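Local atomic coordinates of tRNA (cytosine(38)-C(5))-methyltransferase (Schizosaccharomyces pombe, PDB entry 6FDF), a protein that methylates carbon 5 of cytosine 38 in the anticodon loop of tRNA(Asp), using S-adenosyl-L-methionine as methyl donor. Residues 143-155 and 169-183. Residues are numbered along the deposited sequence; the frame is centred on the assembly and turned at random.
Sequences LRNCGYNLIEGIL and WYGLARLNFKGEWSI
Asn149 spends both ends of its amide on the chain that follows strand 168-175. Trp181 NE1 donates an almost straight bond (173°) to Asn149 OD1, 2.9 Å away, arriving from above the carbonyl plane, while Asn149 ND2 donates a hydrogen bond to Phe177 O at 3.0 Å. Two bonds in different directions fix the rotation of the amide and tie the loop over the sheet face that carries Asn149, Ile151 and Arg174. On the other face, Trp169 NE1 donates a hydrogen bond to Glu152 OE2 at 2.9 Å, meeting it from above the carboxylate plane, with carboxylate and indole nearly perpendicular; Glu152 OE1 has a salt bridge to Arg140. The backbones run as an antiparallel ladder, with paired bonds at Asn149-Arg174, Ile151-Leu172 and Gly153-Tyr170.

Packing follows the two faces. With CG1 set between its backbone N and carbonyl carbon (chi1 61°), Ile151 lies over one face of Trp181, its CD1 3.6 Å from the centroid of the six-membered ring; Arg174 NH2 lies toward the rim of the opposite face, beside Phe177 CD2, while Arg174 NH1 and NE hydrogen-bond to Leu327 O and Leu328 O. Leu175 CD1 sits over the Tyr148 ring, 3.9 Å from its centroid, and Ile154 CD1 meets the Trp169 ring at its edge.

Gly147 closes helix 134-145 with a Schellman motif, leading directly into edge strand 148-155. Strand 168-175 lies between it and strand 121-127, completing the antiparallel hairpin of the class I methyltransferase sheet, with helix 318-328 against Tyr170 and Ile183.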
ATOM      1  N   LEU A 143       6.687  21.294   5.629  1.00 31.00           N
ATOM      2  CA  LEU A 143       7.968  20.604   5.498  1.00 30.59           C
ATOM      3  C   LEU A 143       9.061  21.565   5.044  1.00 31.91           C
ATOM      4  O   LEU A 143      10.167  21.568   5.598  1.00 33.77           O
ATOM      5  CB  LEU A 143       7.841  19.420   4.535  1.00 29.26           C
ATOM      6  CG  LEU A 143       6.980  18.246   5.007  1.00 32.25           C
ATOM      7  CD1 LEU A 143       7.049  17.088   4.011  1.00 37.28           C
ATOM      8  CD2 LEU A 143       7.399  17.782   6.394  1.00 35.25           C
ATOM      9  N   ARG A 144       8.777  22.376   4.019  1.00 32.56           N
ATOM     10  CA  ARG A 144       9.730  23.398   3.590  1.00 34.95           C
ATOM     11  C   ARG A 144      10.080  24.349   4.732  1.00 38.87           C
ATOM     12  O   ARG A 144      11.255  24.668   4.951  1.00 35.66           O
ATOM     13  CB  ARG A 144       9.164  24.181   2.401  1.00 36.73           C
ATOM     14  CG  ARG A 144       9.948  25.448   2.054  1.00 50.88           C
ATOM     15  CD  ARG A 144       9.282  26.283   0.952  1.00 61.42           C
ATOM     16  NE  ARG A 144       8.172  27.103   1.433  1.00 78.93           N
ATOM     17  CZ  ARG A 144       6.903  26.949   1.058  1.00 84.82           C
ATOM     18  NH1 ARG A 144       6.577  26.004   0.187  1.00 84.45           N
ATOM     19  NH2 ARG A 144       5.963  27.747   1.548  1.00 86.28           N
ATOM     20  N   ASN A 145       9.076  24.789   5.490  1.00 33.76           N
ATOM     21  CA  ASN A 145       9.335  25.714   6.590  1.00 34.75           C
ATOM     22  C   ASN A 145      10.117  25.063   7.724  1.00 33.93           C
ATOM     23  O   ASN A 145      10.849  25.758   8.440  1.00 34.15           O
ATOM     24  CB  ASN A 145       8.018  26.289   7.109  1.00 34.37           C
ATOM     25  CG  ASN A 145       7.429  27.314   6.169  1.00 36.04           C
ATOM     26  OD1 ASN A 145       8.106  27.802   5.257  1.00 36.84           O
ATOM     27  ND2 ASN A 145       6.162  27.646   6.376  1.00 35.77           N
ATOM     28  N   CYS A 146       9.981  23.753   7.915  1.00 31.35           N
ATOM     29  CA  CYS A 146      10.746  23.045   8.931  1.00 31.06           C
ATOM     30  C   CYS A 146      12.069  22.500   8.402  1.00 32.08           C
ATOM     31  O   CYS A 146      12.685  21.656   9.062  1.00 33.89           O
ATOM     32  CB  CYS A 146       9.913  21.916   9.539  1.00 32.61           C
ATOM     33  SG  CYS A 146       8.578  22.493  10.614  1.00 35.39           S
ATOM     34  N   GLY A 147      12.521  22.967   7.243  1.00 33.85           N
ATOM     35  CA  GLY A 147      13.861  22.660   6.784  1.00 38.18           C
ATOM     36  C   GLY A 147      14.021  21.349   6.047  1.00 37.78           C
ATOM     37  O   GLY A 147      15.159  20.908   5.848  1.00 35.73           O
ATOM     38  N   TYR A 148      12.927  20.715   5.630  1.00 32.60           N
ATOM     39  CA  TYR A 148      13.021  19.458   4.899  1.00 32.53           C
ATOM     40  C   TYR A 148      13.247  19.687   3.411  1.00 36.47           C
ATOM     41  O   TYR A 148      12.734  20.639   2.815  1.00 33.60           O
ATOM     42  CB  TYR A 148      11.761  18.612   5.089  1.00 31.97           C
ATOM     43  CG  TYR A 148      11.623  18.036   6.476  1.00 33.06           C
ATOM     44  CD1 TYR A 148      11.021  18.768   7.497  1.00 29.41           C
ATOM     45  CD2 TYR A 148      12.117  16.767   6.775  1.00 30.55           C
ATOM     46  CE1 TYR A 148      10.901  18.250   8.766  1.00 28.18           C
ATOM     47  CE2 TYR A 148      12.002  16.239   8.049  1.00 28.81           C
ATOM     48  CZ  TYR A 148      11.389  16.991   9.039  1.00 30.08           C
ATOM     49  OH  TYR A 148      11.262  16.492  10.313  1.00 30.25           O
ATOM     50  N   ASN A 149      14.018  18.776   2.816  1.00 33.83           N
ATOM     51  CA  ASN A 149      14.164  18.640   1.371  1.00 34.77           C
ATOM     52  C   ASN A 149      13.207  17.534   0.937  1.00 35.13           C
ATOM     53  O   ASN A 149      13.400  16.370   1.299  1.00 32.52           O
ATOM     54  CB  ASN A 149      15.613  18.307   1.011  1.00 33.65           C
ATOM     55  CG  ASN A 149      15.882  18.350  -0.481  1.00 35.93           C
ATOM     56  OD1 ASN A 149      15.064  17.899  -1.285  1.00 37.73           O
ATOM     57  ND2 ASN A 149      17.049  18.874  -0.862  1.00 37.66           N
ATOM     58  N   LEU A 150      12.152  17.905   0.214  1.00 33.58           N
ATOM     59  CA  LEU A 150      11.100  16.976  -0.191  1.00 33.27           C
ATOM     60  C   LEU A 150      11.194  16.680  -1.683  1.00 35.04           C
ATOM     61  O   LEU A 150      11.244  17.604  -2.502  1.00 38.31           O
ATOM     62  CB  LEU A 150       9.715  17.540   0.138  1.00 36.75           C
ATOM     63  CG  LEU A 150       8.500  16.733  -0.337  1.00 37.73           C
ATOM     64  CD1 LEU A 150       8.344  15.445   0.454  1.00 32.63           C
ATOM     65  CD2 LEU A 150       7.224  17.571  -0.252  1.00 38.75           C
ATOM     66  N   ILE A 151      11.216  15.393  -2.033  1.00 32.74           N
ATOM     67  CA  ILE A 151      11.020  14.969  -3.417  1.00 32.49           C
ATOM     68  C   ILE A 151       9.767  14.106  -3.473  1.00 33.77           C
ATOM     69  O   ILE A 151       9.378  13.483  -2.481  1.00 31.36           O
ATOM     70  CB  ILE A 151      12.238  14.211  -3.984  1.00 35.77           C
ATOM     71  CG1 ILE A 151      12.517  12.944  -3.171  1.00 35.04           C
ATOM     72  CG2 ILE A 151      13.456  15.125  -4.008  1.00 38.24           C
ATOM     73  CD1 ILE A 151      13.522  12.011  -3.843  1.00 36.02           C
ATOM     74  N   GLU A 152       9.107  14.107  -4.631  1.00 34.83           N
ATOM     75  CA  GLU A 152       7.858  13.371  -4.764  1.00 34.49           C
ATOM     76  C   GLU A 152       7.715  12.841  -6.182  1.00 31.21           C
ATOM     77  O   GLU A 152       8.346  13.337  -7.120  1.00 34.17           O
ATOM     78  CB  GLU A 152       6.646  14.231  -4.373  1.00 36.26           C
ATOM     79  CG  GLU A 152       6.470  15.498  -5.182  1.00 42.39           C
ATOM     80  CD  GLU A 152       5.351  16.370  -4.639  1.00 46.18           C
ATOM     81  OE1 GLU A 152       5.626  17.221  -3.765  1.00 45.95           O
ATOM     82  OE2 GLU A 152       4.198  16.203  -5.088  1.00 43.71           O
ATOM     83  N   GLY A 153       6.867  11.827  -6.329  1.00 33.60           N
ATOM     84  CA  GLY A 153       6.597  11.269  -7.644  1.00 36.22           C
ATOM     85  C   GLY A 153       5.507  10.223  -7.572  1.00 33.93           C
ATOM     86  O   GLY A 153       5.084   9.803  -6.492  1.00 30.34           O
ATOM     87  N   ILE A 154       5.049   9.816  -8.757  1.00 37.27           N
ATOM     88  CA  ILE A 154       4.062   8.753  -8.910  1.00 36.24           C
ATOM     89  C   ILE A 154       4.770   7.521  -9.453  1.00 33.66           C
ATOM     90  O   ILE A 154       5.486   7.602 -10.462  1.00 35.99           O
ATOM     91  CB  ILE A 154       2.917   9.177  -9.849  1.00 39.09           C
ATOM     92  CG1 ILE A 154       2.356  10.537  -9.441  1.00 48.41           C
ATOM     93  CG2 ILE A 154       1.823   8.112  -9.886  1.00 40.36           C
ATOM     94  CD1 ILE A 154       1.596  10.514  -8.152  1.00 48.25           C
ATOM     95  N   LEU A 155       4.560   6.383  -8.797  1.00 35.90           N
ATOM     96  CA  LEU A 155       5.203   5.134  -9.171  1.00 37.58           C
ATOM     97  C   LEU A 155       4.179   4.010  -9.107  1.00 34.62           C
ATOM     98  O   LEU A 155       3.284   4.014  -8.259  1.00 34.79           O
ATOM     99  CB  LEU A 155       6.400   4.809  -8.260  1.00 33.58           C
ATOM    100  CG  LEU A 155       7.555   5.814  -8.269  1.00 33.46           C
ATOM    101  CD1 LEU A 155       8.482   5.580  -7.081  1.00 37.64           C
ATOM    102  CD2 LEU A 155       8.325   5.716  -9.582  1.00 37.80           C
ATOM    103  N   TRP A 169       1.237   7.993  -5.132  1.00 31.51           N
ATOM    104  CA  TRP A 169       2.107   9.128  -4.869  1.00 31.48           C
ATOM    105  C   TRP A 169       2.998   8.820  -3.677  1.00 29.80           C
ATOM    106  O   TRP A 169       2.559   8.189  -2.712  1.00 28.65           O
ATOM    107  CB  TRP A 169       1.270  10.378  -4.584  1.00 31.25           C
ATOM    108  CG  TRP A 169       2.062  11.612  -4.255  1.00 32.80           C
ATOM    109  CD1 TRP A 169       2.494  12.566  -5.130  1.00 34.64           C
ATOM    110  CD2 TRP A 169       2.481  12.042  -2.951  1.00 30.02           C
ATOM    111  NE1 TRP A 169       3.169  13.558  -4.456  1.00 35.22           N
ATOM    112  CE2 TRP A 169       3.175  13.262  -3.119  1.00 33.54           C
ATOM    113  CE3 TRP A 169       2.340  11.514  -1.662  1.00 32.27           C
ATOM    114  CZ2 TRP A 169       3.730  13.961  -2.047  1.00 36.61           C
ATOM    115  CZ3 TRP A 169       2.893  12.211  -0.594  1.00 31.34           C
ATOM    116  CH2 TRP A 169       3.580  13.420  -0.796  1.00 31.28           C
ATOM    117  N   TYR A 170       4.252   9.268  -3.753  1.00 29.63           N
ATOM    118  CA  TYR A 170       5.204   9.124  -2.660  1.00 31.84           C
ATOM    119  C   TYR A 170       5.907  10.445  -2.406  1.00 30.25           C
ATOM    120  O   TYR A 170       6.333  11.121  -3.350  1.00 29.24           O
ATOM    121  CB  TYR A 170       6.259   8.059  -2.960  1.00 33.10           C
ATOM    122  CG  TYR A 170       5.689   6.692  -3.202  1.00 31.13           C
ATOM    123  CD1 TYR A 170       5.507   5.803  -2.158  1.00 31.17           C
ATOM    124  CD2 TYR A 170       5.374   6.274  -4.495  1.00 32.29           C
ATOM    125  CE1 TYR A 170       5.008   4.533  -2.384  1.00 33.16           C
ATOM    126  CE2 TYR A 170       4.867   5.015  -4.726  1.00 33.59           C
ATOM    127  CZ  TYR A 170       4.689   4.148  -3.668  1.00 33.11           C
ATOM    128  OH  TYR A 170       4.180   2.891  -3.891  1.00 33.56           O
ATOM    129  N   GLY A 171       6.024  10.805  -1.131  1.00 32.77           N
ATOM    130  CA  GLY A 171       6.851  11.919  -0.711  1.00 31.10           C
ATOM    131  C   GLY A 171       7.976  11.436   0.179  1.00 29.29           C
ATOM    132  O   GLY A 171       7.731  10.730   1.162  1.00 29.72           O
ATOM    133  N   LEU A 172       9.211  11.766  -0.184  1.00 29.37           N
ATOM    134  CA  LEU A 172      10.398  11.423   0.594  1.00 28.92           C
ATOM    135  C   LEU A 172      11.028  12.722   1.064  1.00 26.14           C
ATOM    136  O   LEU A 172      11.343  13.588   0.240  1.00 30.41           O
ATOM    137  CB  LEU A 172      11.400  10.620  -0.245  1.00 30.40           C
ATOM    138  CG  LEU A 172      11.176   9.117  -0.439  1.00 32.16           C
ATOM    139  CD1 LEU A 172       9.866   8.824  -1.152  1.00 37.19           C
ATOM    140  CD2 LEU A 172      12.342   8.515  -1.210  1.00 32.82           C
ATOM    141  N   ALA A 173      11.224  12.860   2.378  1.00 27.14           N
ATOM    142  CA  ALA A 173      11.722  14.106   2.955  1.00 30.33           C
ATOM    143  C   ALA A 173      12.936  13.829   3.827  1.00 28.92           C
ATOM    144  O   ALA A 173      12.900  12.928   4.670  1.00 29.91           O
ATOM    145  CB  ALA A 173      10.634  14.811   3.784  1.00 29.08           C
ATOM    146  N   ARG A 174      14.008  14.595   3.616  1.00 30.29           N
ATOM    147  CA  ARG A 174      15.192  14.570   4.468  1.00 30.73           C
ATOM    148  C   ARG A 174      15.362  15.929   5.129  1.00 27.31           C
ATOM    149  O   ARG A 174      15.383  16.956   4.441  1.00 32.69           O
ATOM    150  CB  ARG A 174      16.464  14.248   3.675  1.00 32.97           C
ATOM    151  CG  ARG A 174      16.499  12.890   3.005  1.00 32.88           C
ATOM    152  CD  ARG A 174      17.714  12.815   2.111  1.00 32.65           C
ATOM    153  NE  ARG A 174      17.927  11.484   1.550  1.00 35.26           N
ATOM    154  CZ  ARG A 174      18.768  11.230   0.548  1.00 37.81           C
ATOM    155  NH1 ARG A 174      18.897   9.993   0.077  1.00 37.38           N
ATOM    156  NH2 ARG A 174      19.473  12.220   0.004  1.00 41.24           N
ATOM    157  N   LEU A 175      15.506  15.931   6.453  1.00 29.96           N
ATOM    158  CA  LEU A 175      15.762  17.166   7.187  1.00 31.78           C
ATOM    159  C   LEU A 175      17.145  17.723   6.855  1.00 34.31           C
ATOM    160  O   LEU A 175      18.137  16.985   6.840  1.00 35.36           O
ATOM    161  CB  LEU A 175      15.643  16.904   8.687  1.00 31.07           C
ATOM    162  CG  LEU A 175      15.796  18.105   9.619  1.00 31.85           C
ATOM    163  CD1 LEU A 175      14.627  19.069   9.473  1.00 36.17           C
ATOM    164  CD2 LEU A 175      15.904  17.614  11.049  1.00 32.90           C
ATOM    165  N   ASN A 176      17.204  19.034   6.598  1.00 30.65           N
ATOM    166  CA  ASN A 176      18.459  19.773   6.406  1.00 35.69           C
ATOM    167  C   ASN A 176      19.415  19.075   5.432  1.00 42.42           C
ATOM    168  O   ASN A 176      20.601  18.886   5.712  1.00 43.19           O
ATOM    169  CB  ASN A 176      19.151  20.026   7.750  1.00 41.45           C
ATOM    170  CG  ASN A 176      18.299  20.848   8.708  1.00 43.58           C
ATOM    171  OD1 ASN A 176      18.265  20.585   9.912  1.00 45.03           O
ATOM    172  ND2 ASN A 176      17.622  21.860   8.178  1.00 40.25           N
ATOM    173  N   PHE A 177      18.897  18.702   4.264  1.00 40.01           N
ATOM    174  CA  PHE A 177      19.701  18.069   3.223  1.00 40.91           C
ATOM    175  C   PHE A 177      19.821  19.016   2.036  1.00 41.00           C
ATOM    176  O   PHE A 177      18.805  19.440   1.474  1.00 40.56           O
ATOM    177  CB  PHE A 177      19.092  16.736   2.788  1.00 39.35           C
ATOM    178  CG  PHE A 177      19.789  16.112   1.614  1.00 41.56           C
ATOM    179  CD1 PHE A 177      21.002  15.461   1.782  1.00 43.44           C
ATOM    180  CD2 PHE A 177      19.240  16.179   0.344  1.00 41.16           C
ATOM    181  CE1 PHE A 177      21.656  14.891   0.705  1.00 44.35           C
ATOM    182  CE2 PHE A 177      19.888  15.609  -0.737  1.00 44.48           C
ATOM    183  CZ  PHE A 177      21.097  14.961  -0.555  1.00 44.72           C
ATOM    184  N   LYS A 178      21.057  19.327   1.644  1.00 40.37           N
ATOM    185  CA  LYS A 178      21.330  20.326   0.618  1.00 47.12           C
ATOM    186  C   LYS A 178      21.962  19.730  -0.634  1.00 50.35           C
ATOM    187  O   LYS A 178      22.416  20.481  -1.506  1.00 51.34           O
ATOM    188  CB  LYS A 178      22.233  21.426   1.180  1.00 51.13           C
ATOM    189  CG  LYS A 178      21.650  22.173   2.370  1.00 59.78           C
ATOM    190  CD  LYS A 178      20.285  22.767   2.047  1.00 65.87           C
ATOM    191  CE  LYS A 178      19.776  23.641   3.189  1.00 69.13           C
ATOM    192  NZ  LYS A 178      19.654  22.882   4.465  1.00 73.73           N
ATOM    193  N   GLY A 179      22.006  18.408  -0.746  1.00 43.45           N
ATOM    194  CA  GLY A 179      22.586  17.746  -1.895  1.00 49.40           C
ATOM    195  C   GLY A 179      21.594  17.573  -3.025  1.00 51.46           C
ATOM    196  O   GLY A 179      20.577  18.265  -3.116  1.00 46.93           O
ATOM    197  N   GLU A 180      21.896  16.617  -3.899  1.00 46.63           N
ATOM    198  CA  GLU A 180      21.102  16.366  -5.091  1.00 49.27           C
ATOM    199  C   GLU A 180      20.535  14.956  -5.028  1.00 50.88           C
ATOM    200  O   GLU A 180      21.267  14.000  -4.753  1.00 51.99           O
ATOM    201  CB  GLU A 180      21.938  16.548  -6.362  1.00 63.24           C
ATOM    202  CG  GLU A 180      22.455  17.967  -6.567  1.00 77.83           C
ATOM    203  CD  GLU A 180      21.366  18.937  -6.992  1.00 84.52           C
ATOM    204  OE1 GLU A 180      20.381  18.493  -7.618  1.00 82.08           O
ATOM    205  OE2 GLU A 180      21.503  20.146  -6.703  1.00 86.10           O
ATOM    206  N   TRP A 181      19.232  14.835  -5.261  1.00 45.77           N
ATOM    207  CA  TRP A 181      18.594  13.530  -5.357  1.00 46.06           C
ATOM    208  C   TRP A 181      17.320  13.678  -6.171  1.00 44.98           C
ATOM    209  O   TRP A 181      16.829  14.786  -6.401  1.00 48.25           O
ATOM    210  CB  TRP A 181      18.296  12.906  -3.982  1.00 39.38           C
ATOM    211  CG  TRP A 181      17.355  13.665  -3.071  1.00 39.97           C
ATOM    212  CD1 TRP A 181      17.137  15.013  -3.032  1.00 41.47           C
ATOM    213  CD2 TRP A 181      16.518  13.096  -2.055  1.00 39.06           C
ATOM    214  NE1 TRP A 181      16.210  15.317  -2.057  1.00 36.79           N
ATOM    215  CE2 TRP A 181      15.817  14.156  -1.443  1.00 35.05           C
ATOM    216  CE3 TRP A 181      16.292  11.790  -1.607  1.00 36.85           C
ATOM    217  CZ2 TRP A 181      14.906  13.951  -0.407  1.00 33.27           C
ATOM    218  CZ3 TRP A 181      15.390  11.587  -0.580  1.00 34.60           C
ATOM    219  CH2 TRP A 181      14.706  12.662   0.011  1.00 35.69           C
ATOM    220  N   SER A 182      16.803  12.538  -6.615  1.00 44.58           N
ATOM    221  CA  SER A 182      15.627  12.504  -7.465  1.00 44.71           C
ATOM    222  C   SER A 182      14.892  11.202  -7.206  1.00 43.08           C
ATOM    223  O   SER A 182      15.519  10.166  -6.967  1.00 48.37           O
ATOM    224  CB  SER A 182      16.003  12.613  -8.950  1.00 56.69           C
ATOM    225  OG  SER A 182      14.886  12.340  -9.775  1.00 57.62           O
ATOM    226  N   ILE A 183      13.562  11.262  -7.272  1.00 43.23           N
ATOM    227  CA  ILE A 183      12.751  10.061  -7.107  1.00 49.00           C
ATOM    228  C   ILE A 183      13.133   9.005  -8.138  1.00 47.42           C
ATOM    229  O   ILE A 183      13.025   7.801  -7.876  1.00 45.28           O
ATOM    230  CB  ILE A 183      11.253  10.428  -7.176  1.00 58.22           C
ATOM    231  CG1 ILE A 183      10.394   9.298  -6.614  1.00 62.68           C
ATOM    232  CG2 ILE A 183      10.838  10.801  -8.594  1.00 65.35           C
ATOM    233  CD1 ILE A 183      10.146   9.420  -5.126  1.00 55.08           C
TER
HETATM  234  O   HOH W   1      16.784  20.744   3.690  1.00 45.15           O
HETATM  235  O   HOH W   2       3.847   2.071  -6.309  1.00 35.67           O